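Local coordinates for putative fimbrial subunit (Corynebacterium diphtheriae, PDB 4HSQ), which probably polymerises as the major pilin SpaD to form the shaft of cell-surface adhesive pili, of which this chain supplies domains D2 and D3, at residues R42-L47 with G80-V85; L51-V56 with Y71-P76; T220-L225 with E243-R248. All coordinates share one frame; numbering follows the deposited sequence.

Interaction 1 of 3, residues R42-L47 with G80-V85; sequences RFEDEL and GNKLVV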
ATOM      1  N   ARG A  42      22.140   1.168  13.595  1.00 16.31           N
ATOM      2  CA  ARG A  42      20.994   0.346  13.214  1.00 15.61           C
ATOM      3  C   ARG A  42      19.790   1.207  12.810  1.00 19.09           C
ATOM      4  O   ARG A  42      19.704   2.382  13.162  1.00 17.96           O
ATOM      5  CB  ARG A  42      20.602  -0.652  14.326  1.00 12.57           C
ATOM      6  CG  ARG A  42      19.915  -0.035  15.565  1.00 17.54           C
ATOM      7  CD  ARG A  42      19.771  -1.082  16.656  1.00 20.37           C
ATOM      8  NE  ARG A  42      18.944  -0.600  17.768  1.00 24.71           N
ATOM      9  CZ  ARG A  42      19.424  -0.072  18.891  1.00 34.32           C
ATOM     10  NH1 ARG A  42      20.734   0.074  19.059  1.00 23.86           N
ATOM     11  NH2 ARG A  42      18.599   0.323  19.851  1.00 25.64           N
ATOM     12  N   PHE A  43      18.892   0.610  12.023  1.00 16.00           N
ATOM     13  CA  PHE A  43      17.612   1.194  11.663  1.00 14.21           C
ATOM     14  C   PHE A  43      16.571   0.429  12.387  1.00 17.64           C
ATOM     15  O   PHE A  43      16.643  -0.796  12.416  1.00 14.76           O
ATOM     16  CB  PHE A  43      17.337   1.091  10.139  1.00 15.50           C
ATOM     17  CG  PHE A  43      18.415   1.565   9.207  1.00 16.06           C
ATOM     18  CD1 PHE A  43      18.295   2.780   8.542  1.00 17.85           C
ATOM     19  CD2 PHE A  43      19.510   0.750   8.907  1.00 18.21           C
ATOM     20  CE1 PHE A  43      19.270   3.197   7.623  1.00 18.25           C
ATOM     21  CE2 PHE A  43      20.479   1.163   7.978  1.00 20.43           C
ATOM     22  CZ  PHE A  43      20.341   2.377   7.332  1.00 17.60           C
ATOM     23  N   GLU A  44      15.547   1.117  12.907  1.00 15.84           N
ATOM     24  CA  GLU A  44      14.421   0.466  13.561  1.00 16.01           C
ATOM     25  C   GLU A  44      13.159   1.003  12.964  1.00 19.30           C
ATOM     26  O   GLU A  44      13.100   2.188  12.664  1.00 19.44           O
ATOM     27  CB  GLU A  44      14.447   0.672  15.086  1.00 17.72           C
ATOM     28  CG  GLU A  44      15.480  -0.227  15.736  1.00 24.08           C
ATOM     29  CD  GLU A  44      15.406  -0.348  17.242  1.00 36.40           C
ATOM     30  OE1 GLU A  44      14.453   0.197  17.841  1.00 29.45           O
ATOM     31  OE2 GLU A  44      16.312  -0.983  17.825  1.00 29.93           O
ATOM     32  N   ASP A  45      12.167   0.139  12.740  1.00 16.50           N
ATOM     33  CA  ASP A  45      10.909   0.581  12.157  1.00 15.56           C
ATOM     34  C   ASP A  45       9.774  -0.296  12.644  1.00 19.02           C
ATOM     35  O   ASP A  45       9.733  -1.502  12.344  1.00 17.44           O
ATOM     36  CB  ASP A  45      10.999   0.567  10.612  1.00 16.06           C
ATOM     37  CG  ASP A  45       9.856   1.294   9.912  1.00 15.72           C
ATOM     38  OD1 ASP A  45       8.708   1.161  10.366  1.00 17.36           O
ATOM     39  OD2 ASP A  45      10.090   1.851   8.813  1.00 17.05           O
ATOM     40  N   GLU A  46       8.852   0.321  13.407  1.00 16.24           N
ATOM     41  CA  GLU A  46       7.648  -0.327  13.946  1.00 17.24           C
ATOM     42  C   GLU A  46       6.636  -0.370  12.850  1.00 19.79           C
ATOM     43  O   GLU A  46       6.012   0.642  12.507  1.00 19.91           O
ATOM     44  CB  GLU A  46       7.092   0.435  15.161  1.00 18.69           C
ATOM     45  CG  GLU A  46       8.000   0.396  16.382  1.00 33.13           C
ATOM     46  CD  GLU A  46       7.435   1.173  17.553  1.00 64.77           C
ATOM     47  OE1 GLU A  46       6.425   0.717  18.138  1.00 71.05           O
ATOM     48  OE2 GLU A  46       7.971   2.264  17.856  1.00 59.25           O
ATOM     49  N   LEU A  47       6.529  -1.514  12.224  1.00 15.56           N
ATOM     50  CA  LEU A  47       5.623  -1.611  11.102  1.00 14.26           C
ATOM     51  C   LEU A  47       4.212  -1.763  11.561  1.00 16.36           C
ATOM     52  O   LEU A  47       3.933  -2.532  12.490  1.00 14.60           O
ATOM     53  CB  LEU A  47       6.003  -2.803  10.216  1.00 13.19           C
ATOM     54  CG  LEU A  47       7.409  -2.753   9.614  1.00 17.44           C
ATOM     55  CD1 LEU A  47       7.697  -4.043   8.874  1.00 18.40           C
ATOM     56  CD2 LEU A  47       7.570  -1.533   8.681  1.00 17.22           C
ATOM     57  N   GLY A  80       6.820  -8.132  17.383  1.00 21.72           N
ATOM     58  CA  GLY A  80       5.673  -7.226  17.356  1.00 20.75           C
ATOM     59  C   GLY A  80       5.614  -6.379  16.091  1.00 21.58           C
ATOM     60  O   GLY A  80       5.205  -5.218  16.140  1.00 19.44           O
ATOM     61  N   ASN A  81       6.059  -6.952  14.964  1.00 17.31           N
ATOM     62  CA  ASN A  81       6.135  -6.298  13.647  1.00 17.34           C
ATOM     63  C   ASN A  81       7.160  -5.161  13.628  1.00 18.33           C
ATOM     64  O   ASN A  81       7.155  -4.339  12.706  1.00 17.30           O
ATOM     65  CB  ASN A  81       4.761  -5.823  13.112  1.00 16.89           C
ATOM     66  CG  ASN A  81       4.571  -6.332  11.711  1.00 23.57           C
ATOM     67  OD1 ASN A  81       5.155  -7.354  11.334  1.00 19.16           O
ATOM     68  ND2 ASN A  81       3.804  -5.628  10.890  1.00 15.31           N
ATOM     69  N   LYS A  82       8.079  -5.154  14.589  1.00 15.24           N
ATOM     70  CA  LYS A  82       9.148  -4.165  14.544  1.00 15.22           C
ATOM     71  C   LYS A  82      10.294  -4.740  13.703  1.00 19.47           C
ATOM     72  O   LYS A  82      10.749  -5.857  13.956  1.00 21.14           O
ATOM     73  CB  LYS A  82       9.633  -3.766  15.957  1.00 17.43           C
ATOM     74  CG  LYS A  82      10.642  -2.610  15.911  1.00 27.80           C
ATOM     75  CD  LYS A  82      10.988  -2.069  17.286  1.00 45.71           C
ATOM     76  CE  LYS A  82      12.242  -2.667  17.865  1.00 58.26           C
ATOM     77  NZ  LYS A  82      12.713  -1.884  19.037  1.00 66.09           N
ATOM     78  N   LEU A  83      10.734  -3.989  12.687  1.00 14.65           N
ATOM     79  CA  LEU A  83      11.883  -4.346  11.852  1.00 13.36           C
ATOM     80  C   LEU A  83      13.146  -3.714  12.437  1.00 18.29           C
ATOM     81  O   LEU A  83      13.142  -2.528  12.767  1.00 18.07           O
ATOM     82  CB  LEU A  83      11.694  -3.845  10.392  1.00 12.97           C
ATOM     83  CG  LEU A  83      12.901  -4.036   9.441  1.00 16.54           C
ATOM     84  CD1 LEU A  83      13.150  -5.515   9.187  1.00 15.98           C
ATOM     85  CD2 LEU A  83      12.665  -3.296   8.098  1.00 19.92           C
ATOM     86  N   VAL A  84      14.222  -4.495  12.566  1.00 14.10           N
ATOM     87  CA  VAL A  84      15.507  -3.966  13.044  1.00 13.78           C
ATOM     88  C   VAL A  84      16.580  -4.428  12.064  1.00 17.34           C
ATOM     89  O   VAL A  84      16.754  -5.630  11.882  1.00 15.68           O
ATOM     90  CB  VAL A  84      15.849  -4.395  14.507  1.00 17.32           C
ATOM     91  CG1 VAL A  84      17.149  -3.739  14.967  1.00 16.42           C
ATOM     92  CG2 VAL A  84      14.718  -4.049  15.476  1.00 17.63           C
ATOM     93  N   VAL A  85      17.286  -3.481  11.447  1.00 14.77           N
ATOM     94  CA  VAL A  85      18.392  -3.760  10.519  1.00 13.69           C
ATOM     95  C   VAL A  85      19.633  -3.223  11.193  1.00 17.24           C
ATOM     96  O   VAL A  85      19.742  -2.014  11.366  1.00 15.55           O
ATOM     97  CB  VAL A  85      18.161  -3.153   9.109  1.00 16.21           C
ATOM     98  CG1 VAL A  85      19.347  -3.465   8.199  1.00 15.68           C
ATOM     99  CG2 VAL A  85      16.849  -3.669   8.510  1.00 15.10           C
TER
HETATM  100  O   HOH W   1       4.425  -2.607  15.072  1.00 34.65           O
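F43 and V85 exchange two backbone hydrogen bonds, with F43 N to V85 O at 2.8 Å and V85 N to F43 O at 2.9 Å. D45 and L83 form the next such pair, again with a bond each way. The non-hydrogen-bonded pairs are E44 with V84 and E46 with K82. At the far end L47 N reaches N81 O at 2.9 Å. A water also joins L47 O to G80 O.

The salt-bridge network lies on the face of E44, V84, E46 and K82. K82 NZ meets E44 OE1 at 3.0 Å from above the carboxylate plane, 60° out of it. The K82 chain turns about its CG-CD bond (chi3 96°), which brings the ammonium group to E44. R42 NE takes the other carboxylate oxygen, E44 OE2, at 2.7 Å, with that oxygen in the guanidinium plane. One carboxylate thus joins two cations.

Apolar contact occurs on both faces. E44 CG runs alongside V84 CG2 at 3.9 Å. On the reverse face F43 CD2 touches V85 CB at 4.1 Å, and L83 packs against F105 and F53. D45 OD2 on this face is held by K8.

This is an antiparallel strand pair, 171° between directions, within a sheet of the beta-rich, Sgo0707 N2-like adhesin domain.

Interaction 2 of 3, residues L51-V56 with Y71-P76; sequences LDFQKV and YTVNDP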
ATOM      1  N   LEU A  51       0.897  -4.691   7.917  1.00 13.29           N
ATOM      2  CA  LEU A  51       1.961  -4.975   6.947  1.00 12.08           C
ATOM      3  C   LEU A  51       2.616  -6.276   7.227  1.00 15.75           C
ATOM      4  O   LEU A  51       2.793  -6.621   8.385  1.00 15.09           O
ATOM      5  CB  LEU A  51       3.034  -3.894   6.981  1.00 11.74           C
ATOM      6  CG  LEU A  51       2.604  -2.466   6.593  1.00 14.11           C
ATOM      7  CD1 LEU A  51       3.764  -1.498   6.794  1.00 13.12           C
ATOM      8  CD2 LEU A  51       2.038  -2.430   5.149  1.00 11.81           C
ATOM      9  N   ASP A  52       3.007  -6.989   6.149  1.00 13.85           N
ATOM     10  CA  ASP A  52       3.845  -8.181   6.187  1.00 13.79           C
ATOM     11  C   ASP A  52       5.158  -7.791   5.602  1.00 16.76           C
ATOM     12  O   ASP A  52       5.226  -7.513   4.384  1.00 14.82           O
ATOM     13  CB  ASP A  52       3.255  -9.340   5.357  1.00 16.48           C
ATOM     14  CG  ASP A  52       2.095 -10.065   5.993  1.00 34.02           C
ATOM     15  OD1 ASP A  52       2.056 -10.150   7.246  1.00 33.52           O
ATOM     16  OD2 ASP A  52       1.268 -10.621   5.242  1.00 43.01           O
ATOM     17  N   PHE A  53       6.207  -7.762   6.426  1.00 13.62           N
ATOM     18  CA  PHE A  53       7.549  -7.475   5.933  1.00 13.69           C
ATOM     19  C   PHE A  53       7.957  -8.579   4.940  1.00 15.92           C
ATOM     20  O   PHE A  53       7.714  -9.752   5.220  1.00 15.17           O
ATOM     21  CB  PHE A  53       8.535  -7.428   7.134  1.00 14.69           C
ATOM     22  CG  PHE A  53       9.982  -7.421   6.732  1.00 15.27           C
ATOM     23  CD1 PHE A  53      10.571  -6.273   6.209  1.00 16.95           C
ATOM     24  CD2 PHE A  53      10.762  -8.566   6.864  1.00 17.26           C
ATOM     25  CE1 PHE A  53      11.914  -6.274   5.810  1.00 16.65           C
ATOM     26  CE2 PHE A  53      12.112  -8.558   6.496  1.00 18.80           C
ATOM     27  CZ  PHE A  53      12.680  -7.410   5.971  1.00 16.47           C
ATOM     28  N   GLN A  54       8.547  -8.219   3.801  1.00 11.61           N
ATOM     29  CA  GLN A  54       9.002  -9.167   2.778  1.00 11.87           C
ATOM     30  C   GLN A  54      10.509  -9.388   2.882  1.00 16.28           C
ATOM     31  O   GLN A  54      10.956 -10.499   3.184  1.00 13.71           O
ATOM     32  CB  GLN A  54       8.654  -8.673   1.355  1.00 12.04           C
ATOM     33  CG  GLN A  54       7.158  -8.377   1.134  1.00 13.34           C
ATOM     34  CD  GLN A  54       6.290  -9.576   1.401  1.00 19.37           C
ATOM     35  OE1 GLN A  54       5.493  -9.627   2.350  1.00 20.81           O
ATOM     36  NE2 GLN A  54       6.432 -10.558   0.588  1.00 10.82           N
ATOM     37  N   LYS A  55      11.291  -8.317   2.637  1.00 14.43           N
ATOM     38  CA  LYS A  55      12.753  -8.406   2.616  1.00 14.09           C
ATOM     39  C   LYS A  55      13.373  -7.046   2.546  1.00 16.68           C
ATOM     40  O   LYS A  55      12.729  -6.076   2.134  1.00 16.12           O
ATOM     41  CB  LYS A  55      13.222  -9.225   1.363  1.00 15.98           C
ATOM     42  CG  LYS A  55      12.828  -8.596  -0.001  1.00 19.22           C
ATOM     43  CD  LYS A  55      13.463  -9.301  -1.204  1.00 20.73           C
ATOM     44  CE  LYS A  55      12.991  -8.677  -2.509  1.00 24.50           C
ATOM     45  NZ  LYS A  55      11.639  -9.163  -2.930  1.00 19.11           N
ATOM     46  N   VAL A  56      14.669  -6.988   2.886  1.00 12.66           N
ATOM     47  CA  VAL A  56      15.482  -5.803   2.679  1.00 12.06           C
ATOM     48  C   VAL A  56      15.898  -5.890   1.224  1.00 15.88           C
ATOM     49  O   VAL A  56      16.241  -6.992   0.780  1.00 15.26           O
ATOM     50  CB  VAL A  56      16.699  -5.773   3.658  1.00 15.72           C
ATOM     51  CG1 VAL A  56      17.726  -4.694   3.257  1.00 15.29           C
ATOM     52  CG2 VAL A  56      16.239  -5.587   5.112  1.00 16.31           C
ATOM     53  N   TYR A  71      25.001  -6.676   7.599  1.00 15.95           N
ATOM     54  CA  TYR A  71      23.914  -6.296   8.482  1.00 15.19           C
ATOM     55  C   TYR A  71      23.119  -7.529   8.926  1.00 18.88           C
ATOM     56  O   TYR A  71      23.188  -8.579   8.288  1.00 17.84           O
ATOM     57  CB  TYR A  71      22.974  -5.258   7.809  1.00 15.47           C
ATOM     58  CG  TYR A  71      22.297  -5.750   6.537  1.00 15.73           C
ATOM     59  CD1 TYR A  71      21.077  -6.428   6.586  1.00 17.63           C
ATOM     60  CD2 TYR A  71      22.864  -5.516   5.286  1.00 15.96           C
ATOM     61  CE1 TYR A  71      20.456  -6.891   5.422  1.00 17.62           C
ATOM     62  CE2 TYR A  71      22.248  -5.968   4.112  1.00 16.29           C
ATOM     63  CZ  TYR A  71      21.038  -6.643   4.187  1.00 22.03           C
ATOM     64  OH  TYR A  71      20.404  -7.080   3.048  1.00 21.53           O
ATOM     65  N   THR A  72      22.371  -7.397  10.012  1.00 14.08           N
ATOM     66  CA  THR A  72      21.475  -8.491  10.391  1.00 13.67           C
ATOM     67  C   THR A  72      20.080  -7.933  10.240  1.00 17.45           C
ATOM     68  O   THR A  72      19.895  -6.712  10.324  1.00 17.35           O
ATOM     69  CB  THR A  72      21.728  -9.035  11.804  1.00 18.19           C
ATOM     70  OG1 THR A  72      21.406  -8.020  12.746  1.00 20.40           O
ATOM     71  CG2 THR A  72      23.143  -9.555  12.021  1.00 17.04           C
ATOM     72  N   VAL A  73      19.110  -8.816   9.999  1.00 14.63           N
ATOM     73  CA  VAL A  73      17.686  -8.482   9.936  1.00 15.48           C
ATOM     74  C   VAL A  73      17.018  -9.334  10.972  1.00 18.57           C
ATOM     75  O   VAL A  73      17.264 -10.544  11.011  1.00 18.44           O
ATOM     76  CB  VAL A  73      17.049  -8.715   8.530  1.00 20.77           C
ATOM     77  CG1 VAL A  73      15.664  -8.053   8.442  1.00 20.39           C
ATOM     78  CG2 VAL A  73      17.941  -8.194   7.415  1.00 21.16           C
ATOM     79  N   ASN A  74      16.148  -8.760  11.780  1.00 15.11           N
ATOM     80  CA  ASN A  74      15.406  -9.601  12.734  1.00 16.14           C
ATOM     81  C   ASN A  74      14.196 -10.226  11.968  1.00 20.99           C
ATOM     82  O   ASN A  74      14.128 -10.153  10.732  1.00 18.94           O
ATOM     83  CB  ASN A  74      14.972  -8.735  13.948  1.00 15.80           C
ATOM     84  CG  ASN A  74      13.862  -7.745  13.636  1.00 25.43           C
ATOM     85  OD1 ASN A  74      13.680  -7.288  12.491  1.00 19.80           O
ATOM     86  ND2 ASN A  74      13.035  -7.468  14.626  1.00 16.12           N
ATOM     87  N   ASP A  75      13.242 -10.794  12.693  1.00 20.12           N
ATOM     88  CA  ASP A  75      12.003 -11.325  12.114  1.00 20.01           C
ATOM     89  C   ASP A  75      10.856 -10.474  12.678  1.00 21.93           C
ATOM     90  O   ASP A  75      10.468 -10.702  13.828  1.00 20.76           O
ATOM     91  CB  ASP A  75      11.818 -12.827  12.426  1.00 22.03           C
ATOM     92  CG  ASP A  75      10.537 -13.445  11.852  1.00 33.29           C
ATOM     93  OD1 ASP A  75       9.983 -12.885  10.877  1.00 38.45           O
ATOM     94  OD2 ASP A  75      10.106 -14.486  12.358  1.00 38.63           O
ATOM     95  N   PRO A  76      10.341  -9.448  11.936  1.00 16.47           N
ATOM     96  CA  PRO A  76       9.281  -8.591  12.501  1.00 16.19           C
ATOM     97  C   PRO A  76       8.078  -9.377  13.040  1.00 21.93           C
ATOM     98  O   PRO A  76       7.583  -9.010  14.096  1.00 21.91           O
ATOM     99  CB  PRO A  76       8.900  -7.692  11.324  1.00 17.95           C
ATOM    100  CG  PRO A  76      10.212  -7.537  10.592  1.00 20.32           C
ATOM    101  CD  PRO A  76      10.728  -8.977  10.592  1.00 17.28           C
TER
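CG of F53 stands opposite its own backbone N (chi1 168°), which carries the ring across to V73 and P76. V56 has the same first torsion. It sends CG1 to Y71 and leaves CG2, beside the backbone N, for V73. Y71 takes the remaining position, with CG between its backbone N and carbonyl carbon (chi1 61°). Its phenol is thereby directed at V56.

The contact is mainly apolar packing. No hydrogen bond joins the two segments, and the strand axes stay 9.4 Å apart at their closest. The two strands run antiparallel at 172°, but they face each other across a layer of side chains rather than pairing edge to edge.

The F53 ring meets P76 near CD2 and V73 near CZ, both obliquely. F53 CD2 is 3.8 Å from P76 CD. F53 CZ is 3.9 Å from V73 CG1. V56 and V73 pass alongside one another, antiparallel, with V56 CG2 and V73 CG2 3.9 Å apart. V56 and Y71 point at each other across the gap between the strands, and V56 CG1 meets Y71 OH at 3.6 Å. V73 CG2 in turn sits at the edge of the Y71 ring, in its plane.

Strand 51-61 carries a classic beta bulge, with Q54 and K55 together opposite E106 of strand 100-109. F53 and V56, on either side of the bulge, both point toward segment 71-76. Strand 100-109 is the sheet neighbour of 51-61, and V56 also touches its L103. Strand 82-87 is the neighbour of 71-73, with L83 touching both F53 and V73. The contact therefore joins two sheets of the domain face to face.

Interaction 3 of 3, residues T220-L225 with E243-R248; sequences TKKFCL and EIEFTR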
ATOM      1  N   THR A 220      -6.253  12.283 -14.287  1.00 39.77           N
ATOM      2  CA  THR A 220      -7.527  11.579 -14.479  1.00 39.80           C
ATOM      3  C   THR A 220      -7.377  10.055 -14.180  1.00 40.25           C
ATOM      4  O   THR A 220      -7.909   9.224 -14.911  1.00 43.56           O
ATOM      5  CB  THR A 220      -8.095  11.876 -15.887  1.00 53.95           C
ATOM      6  OG1 THR A 220      -7.090  11.614 -16.865  1.00 56.32           O
ATOM      7  CG2 THR A 220      -8.582  13.316 -16.034  1.00 53.57           C
ATOM      8  N   LYS A 221      -6.707   9.714 -13.080  1.00 31.43           N
ATOM      9  CA  LYS A 221      -6.493   8.331 -12.619  1.00 29.62           C
ATOM     10  C   LYS A 221      -7.758   7.794 -11.912  1.00 26.61           C
ATOM     11  O   LYS A 221      -8.216   8.382 -10.938  1.00 22.92           O
ATOM     12  CB  LYS A 221      -5.280   8.293 -11.681  1.00 33.08           C
ATOM     13  CG  LYS A 221      -4.947   6.928 -11.112  1.00 35.41           C
ATOM     14  CD  LYS A 221      -3.475   6.603 -11.311  1.00 43.33           C
ATOM     15  CE  LYS A 221      -2.656   6.763 -10.055  1.00 46.87           C
ATOM     16  NZ  LYS A 221      -1.243   6.314 -10.252  1.00 45.94           N
ATOM     17  N   LYS A 222      -8.341   6.693 -12.432  1.00 19.79           N
ATOM     18  CA  LYS A 222      -9.535   6.071 -11.841  1.00 17.47           C
ATOM     19  C   LYS A 222      -9.430   4.552 -11.893  1.00 17.29           C
ATOM     20  O   LYS A 222      -8.495   4.010 -12.487  1.00 16.12           O
ATOM     21  CB  LYS A 222     -10.801   6.489 -12.603  1.00 19.53           C
ATOM     22  CG  LYS A 222     -11.222   7.927 -12.401  1.00 35.13           C
ATOM     23  CD  LYS A 222     -12.130   8.366 -13.506  1.00 41.43           C
ATOM     24  CE  LYS A 222     -12.850   9.606 -13.076  1.00 61.48           C
ATOM     25  NZ  LYS A 222     -14.197   9.278 -12.548  1.00 73.40           N
ATOM     26  N   PHE A 223     -10.401   3.881 -11.281  1.00 11.98           N
ATOM     27  CA  PHE A 223     -10.590   2.444 -11.429  1.00 11.54           C
ATOM     28  C   PHE A 223     -11.853   2.273 -12.244  1.00 16.44           C
ATOM     29  O   PHE A 223     -12.718   3.142 -12.211  1.00 16.13           O
ATOM     30  CB  PHE A 223     -10.686   1.710 -10.076  1.00 12.32           C
ATOM     31  CG  PHE A 223      -9.356   1.544  -9.394  1.00 14.81           C
ATOM     32  CD1 PHE A 223      -8.444   0.586  -9.830  1.00 16.93           C
ATOM     33  CD2 PHE A 223      -9.033   2.304  -8.275  1.00 17.36           C
ATOM     34  CE1 PHE A 223      -7.221   0.421  -9.187  1.00 17.03           C
ATOM     35  CE2 PHE A 223      -7.815   2.127  -7.630  1.00 18.02           C
ATOM     36  CZ  PHE A 223      -6.911   1.208  -8.101  1.00 16.68           C
ATOM     37  N   CYS A 224     -11.977   1.154 -12.943  1.00 13.95           N
ATOM     38  CA  CYS A 224     -13.144   0.845 -13.752  1.00 14.92           C
ATOM     39  C   CYS A 224     -13.551  -0.590 -13.457  1.00 16.29           C
ATOM     40  O   CYS A 224     -12.695  -1.465 -13.424  1.00 15.77           O
ATOM     41  CB  CYS A 224     -12.836   1.039 -15.240  1.00 15.82           C
ATOM     42  SG  CYS A 224     -13.023   2.747 -15.814  1.00 20.56           S
ATOM     43  N   LEU A 225     -14.834  -0.831 -13.281  1.00 13.51           N
ATOM     44  CA  LEU A 225     -15.399  -2.187 -13.123  1.00 13.15           C
ATOM     45  C   LEU A 225     -16.007  -2.569 -14.434  1.00 18.91           C
ATOM     46  O   LEU A 225     -16.815  -1.817 -14.950  1.00 18.61           O
ATOM     47  CB  LEU A 225     -16.493  -2.208 -12.029  1.00 13.13           C
ATOM     48  CG  LEU A 225     -15.965  -2.034 -10.612  1.00 18.21           C
ATOM     49  CD1 LEU A 225     -17.039  -1.476  -9.702  1.00 18.08           C
ATOM     50  CD2 LEU A 225     -15.457  -3.358 -10.082  1.00 15.49           C
ATOM     51  N   GLU A 243     -17.006   3.586 -14.038  1.00 16.02           N
ATOM     52  CA  GLU A 243     -15.781   4.180 -13.507  1.00 15.95           C
ATOM     53  C   GLU A 243     -15.998   4.530 -12.049  1.00 20.09           C
ATOM     54  O   GLU A 243     -17.106   4.864 -11.645  1.00 20.46           O
ATOM     55  CB  GLU A 243     -15.315   5.404 -14.341  1.00 18.00           C
ATOM     56  CG  GLU A 243     -16.246   6.596 -14.294  1.00 24.95           C
ATOM     57  CD  GLU A 243     -15.741   7.795 -15.072  1.00 42.97           C
ATOM     58  OE1 GLU A 243     -14.966   7.592 -16.030  1.00 27.71           O
ATOM     59  OE2 GLU A 243     -16.178   8.930 -14.774  1.00 36.12           O
ATOM     60  N   ILE A 244     -14.945   4.436 -11.266  1.00 17.44           N
ATOM     61  CA  ILE A 244     -14.981   4.712  -9.833  1.00 18.07           C
ATOM     62  C   ILE A 244     -13.981   5.818  -9.499  1.00 23.21           C
ATOM     63  O   ILE A 244     -12.793   5.657  -9.795  1.00 21.97           O
ATOM     64  CB  ILE A 244     -14.631   3.397  -9.063  1.00 20.75           C
ATOM     65  CG1 ILE A 244     -15.598   2.231  -9.395  1.00 21.63           C
ATOM     66  CG2 ILE A 244     -14.515   3.619  -7.557  1.00 22.15           C
ATOM     67  CD1 ILE A 244     -17.008   2.430  -8.965  1.00 24.67           C
ATOM     68  N   GLU A 245     -14.440   6.876  -8.812  1.00 20.78           N
ATOM     69  CA  GLU A 245     -13.575   7.966  -8.297  1.00 21.44           C
ATOM     70  C   GLU A 245     -13.129   7.522  -6.907  1.00 20.18           C
ATOM     71  O   GLU A 245     -13.832   7.747  -5.914  1.00 19.79           O
ATOM     72  CB  GLU A 245     -14.316   9.330  -8.236  1.00 24.30           C
ATOM     73  CG  GLU A 245     -14.955   9.778  -9.540  1.00 47.08           C
ATOM     74  CD  GLU A 245     -15.118  11.279  -9.735  1.00 78.11           C
ATOM     75  OE1 GLU A 245     -15.549  11.681 -10.841  1.00 76.38           O
ATOM     76  OE2 GLU A 245     -14.806  12.052  -8.799  1.00 70.53           O
ATOM     77  N   PHE A 246     -12.026   6.785  -6.854  1.00 14.59           N
ATOM     78  CA  PHE A 246     -11.565   6.135  -5.627  1.00 13.17           C
ATOM     79  C   PHE A 246     -10.576   6.999  -4.828  1.00 14.52           C
ATOM     80  O   PHE A 246      -9.434   6.635  -4.588  1.00 13.96           O
ATOM     81  CB  PHE A 246     -10.988   4.771  -6.001  1.00 13.55           C
ATOM     82  CG  PHE A 246     -11.039   3.758  -4.894  1.00 13.15           C
ATOM     83  CD1 PHE A 246     -12.255   3.231  -4.465  1.00 14.59           C
ATOM     84  CD2 PHE A 246      -9.874   3.338  -4.266  1.00 14.32           C
ATOM     85  CE1 PHE A 246     -12.298   2.281  -3.434  1.00 15.78           C
ATOM     86  CE2 PHE A 246      -9.923   2.410  -3.232  1.00 17.06           C
ATOM     87  CZ  PHE A 246     -11.124   1.863  -2.849  1.00 15.93           C
ATOM     88  N   THR A 247     -11.083   8.116  -4.327  1.00 13.12           N
ATOM     89  CA  THR A 247     -10.312   9.083  -3.539  1.00 12.52           C
ATOM     90  C   THR A 247     -10.601   8.931  -2.049  1.00 13.97           C
ATOM     91  O   THR A 247     -11.660   8.430  -1.665  1.00 14.33           O
ATOM     92  CB  THR A 247     -10.612  10.514  -3.990  1.00 19.23           C
ATOM     93  OG1 THR A 247     -11.963  10.823  -3.625  1.00 16.83           O
ATOM     94  CG2 THR A 247     -10.378  10.715  -5.502  1.00 17.72           C
ATOM     95  N   ARG A 248      -9.667   9.373  -1.214  1.00 12.57           N
ATOM     96  CA  ARG A 248      -9.856   9.383   0.242  1.00 12.22           C
ATOM     97  C   ARG A 248     -11.206  10.008   0.649  1.00 17.21           C
ATOM     98  O   ARG A 248     -11.936   9.433   1.470  1.00 15.56           O
ATOM     99  CB  ARG A 248      -8.719  10.178   0.909  1.00 13.49           C
ATOM    100  CG  ARG A 248      -7.358   9.458   0.888  1.00 17.70           C
ATOM    101  CD  ARG A 248      -6.266  10.347   1.436  1.00 18.21           C
ATOM    102  NE  ARG A 248      -6.063  11.558   0.641  1.00 23.20           N
ATOM    103  CZ  ARG A 248      -5.371  12.612   1.060  1.00 31.61           C
ATOM    104  NH1 ARG A 248      -4.789  12.600   2.255  1.00 20.57           N
ATOM    105  NH2 ARG A 248      -5.267  13.686   0.299  1.00 23.58           N
TER
HETATM  106  O   HOH W   2     -10.166   8.557  -8.955  1.00 19.55           O
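K222 NZ lies between two carboxylates. It is 3.0 Å from E243 OE2 and 3.2 Å from E245 OE1, both weak hydrogen bonds within salt bridges. The lysine chain passes across E243 and runs alongside E245. It stays extended to CE and then turns at chi4, -97°, toward the two acids. E243 OE1 is held by the backbone N of A176, and E245 OE2 by K250. Each acid thus has a partner at both oxygens, the one to K222 being weak.

Two backbone bonds join F223 and I244. I244 N gives a hydrogen bond to F223 O at 2.7 Å. The return bond, F223 N to I244 O, is weak at 3.3 Å. C224 and E243 form the next, non-hydrogen-bonded pair, with C224 SG 3.8 Å from E243 CB.

On the other face the F223 ring turns its edge toward the face of F246. The pair is an offset edge-to-face stack, with centroids 5.9 Å apart and planes at 86°. L225 CD1 meets I244 CD1 at 4.0 Å.

Further out, a water accepts weakly from F246 N and donates to K221 O, spanning the point where the strands diverge. Past the strand, F246 is the centre of an inverse gamma turn. T247 then caps the helix 248-252 through K250 N. L265 of strand 264-271 touches both I244 and F246. C224 is tied by a disulfide to C173 of the adjoining strand 167-173.

This is the antiparallel hairpin of strands 222-229 and 241-244, at the edge of a four-stranded sheet in the prealbumin-like domain. Its exit leads to the calcium site, with the F246 side chain about 8 Å from the ion.

Interactions 1 and 2 belong to one domain, with centres about 8 Å apart. They touch directly. N81 N lies 2.7 Å from P76 O, and V84 N lies 2.8 Å from N74 OD1, both probable hydrogen bonds. In sequence, both segments of interaction 2 fall between 42-47 and 80-85. Interaction 3 lies in the other domain, on the opposite side of the chain's centre. Its centre is about 34 Å from that of interaction 1 and about 33 Å from that of interaction 2. Of the three, interaction 3 borders the calcium site, where the I251 side chain is about 4 Å from that of F246.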